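4-aminobutyrate transaminase (Acinetobacter baumannii, PDB 6WOP) probably catalyses the pyridoxal 5'-phosphate-dependent transfer of the amino group of 4-aminobutyrate to 2-oxoglutarate, as a class-III aminotransferase. Local coordinates at residues Val67-Gln70 against Leu71-Thr75. Numbering follows the deposited sequence.
Sequences VTEQ and LTKFT
Gln70 meets Phe74 because its chain starts with CG anti to the backbone N (chi1 -177°) and then bends at chi2. Phe74 places CG between its backbone N and carbonyl carbon (chi1 57°), which lays a ring face under Gln70 NE2. Gln70 NE2 donates to Phe74 O at 2.9 Å, and the acceptor lies in the plane of the amide. The same nitrogen sits 3.3 Å above the centre of the Phe74 ring, and the amide stands nearly upright on that face, 82° between planes. Gln70 OE1 accepts a hydrogen bond from a water, which in turn accepts one from Lys73 NZ. Together the bond, the ring face and the water on OE1 probably hold the amide in this rotation. Lys73 NZ also forms a long salt bridge with Glu69 OE2, 3.7 Å away.

Gln70 O accepts from Lys73 N and Phe74 N. Glu69 O accepts from Thr72 N and, at 2.7 Å, from Thr72 OG1, which lies in its carbonyl plane.

Leu71 packs on Leu71 of the second subunit. This is the C-terminal end of helix 61-71, where the chain enters the loop toward helix 85-97. Gln70 and Phe74 rest on Pro303 of helix 303-318.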
loop_
_atom_site.group_PDB
_atom_site.type_symbol
_atom_site.label_atom_id
_atom_site.label_comp_id
_atom_site.label_asym_id
_atom_site.label_seq_id
_atom_site.Cartn_x
_atom_site.Cartn_y
_atom_site.Cartn_z
ATOM N N VAL A 67 38.142 21.602 -0.365
ATOM C CA VAL A 67 37.964 20.513 0.602
ATOM C C VAL A 67 39.145 20.468 1.557
ATOM O O VAL A 67 38.978 20.244 2.760
ATOM C CB VAL A 67 37.806 19.155 -0.119
ATOM C CG1 VAL A 67 37.911 17.958 0.902
ATOM C CG2 VAL A 67 36.406 19.148 -0.815
ATOM N N THR A 68 40.355 20.682 1.038
ATOM C CA THR A 68 41.531 20.708 1.906
ATOM C C THR A 68 41.365 21.792 2.948
ATOM O O THR A 68 41.696 21.587 4.127
ATOM C CB THR A 68 42.789 20.942 1.050
ATOM O OG1 THR A 68 43.011 19.766 0.253
ATOM C CG2 THR A 68 44.047 21.250 1.896
ATOM N N GLU A 69 40.826 22.962 2.539
ATOM C CA GLU A 69 40.660 24.034 3.522
ATOM C C GLU A 69 39.575 23.671 4.533
ATOM O O GLU A 69 39.734 23.895 5.730
ATOM C CB GLU A 69 40.317 25.342 2.824
ATOM C CG GLU A 69 39.865 26.477 3.717
ATOM C CD GLU A 69 40.985 27.094 4.557
ATOM O OE1 GLU A 69 42.181 26.698 4.439
ATOM O OE2 GLU A 69 40.643 27.998 5.353
ATOM N N GLN A 70 38.462 23.124 4.070
ATOM C CA GLN A 70 37.422 22.728 5.034
ATOM C C GLN A 70 37.917 21.641 6.000
ATOM O O GLN A 70 37.451 21.582 7.152
ATOM C CB GLN A 70 36.165 22.235 4.297
ATOM C CG GLN A 70 35.039 21.899 5.313
ATOM C CD GLN A 70 34.462 23.168 5.977
ATOM O OE1 GLN A 70 34.393 24.213 5.334
ATOM N NE2 GLN A 70 34.061 23.078 7.233
ATOM N N LEU A 71 38.857 20.781 5.584
ATOM C CA LEU A 71 39.356 19.780 6.507
ATOM C C LEU A 71 40.098 20.410 7.677
ATOM O O LEU A 71 40.296 19.728 8.682
ATOM C CB LEU A 71 40.320 18.811 5.816
ATOM C CG LEU A 71 39.716 17.835 4.797
ATOM C CD1 LEU A 71 40.891 17.074 4.064
ATOM C CD2 LEU A 71 38.827 16.863 5.570
ATOM N N THR A 72 40.570 21.658 7.543
ATOM C CA THR A 72 41.201 22.330 8.667
ATOM C C THR A 72 40.164 22.958 9.591
ATOM O O THR A 72 40.522 23.500 10.633
ATOM C CB THR A 72 42.160 23.459 8.228
ATOM O OG1 THR A 72 41.392 24.566 7.778
ATOM C CG2 THR A 72 43.031 23.027 7.106
ATOM N N LYS A 73 38.898 22.912 9.237
ATOM C CA LYS A 73 37.873 23.568 10.035
ATOM C C LYS A 73 36.976 22.550 10.737
ATOM O O LYS A 73 37.019 22.445 11.971
ATOM C CB LYS A 73 37.059 24.498 9.147
ATOM C CG LYS A 73 37.920 25.667 8.554
ATOM C CD LYS A 73 37.086 26.487 7.565
ATOM C CE LYS A 73 37.854 27.658 6.937
ATOM N NZ LYS A 73 36.990 28.315 5.872
ATOM N N PHE A 74 36.174 21.805 9.985
ATOM C CA PHE A 74 35.319 20.752 10.539
ATOM C C PHE A 74 34.757 19.954 9.375
ATOM O O PHE A 74 34.617 20.479 8.268
ATOM C CB PHE A 74 34.187 21.304 11.428
ATOM C CG PHE A 74 33.283 22.301 10.753
ATOM C CD1 PHE A 74 33.639 23.632 10.691
ATOM C CD2 PHE A 74 32.097 21.893 10.146
ATOM C CE1 PHE A 74 32.852 24.542 10.063
ATOM C CE2 PHE A 74 31.266 22.833 9.526
ATOM C CZ PHE A 74 31.659 24.133 9.470
ATOM N N THR A 75 34.466 18.674 9.623
ATOM C CA THR A 75 33.904 17.837 8.590
ATOM C C THR A 75 32.458 17.472 8.837
ATOM O O THR A 75 31.790 17.053 7.887
ATOM C CB THR A 75 34.677 16.518 8.435
ATOM O OG1 THR A 75 34.288 15.618 9.484
ATOM C CG2 THR A 75 36.198 16.727 8.541
HETATM O O HOH W 1 42.714 26.833 7.554
HETATM O O HOH W 2 36.246 26.094 4.372
#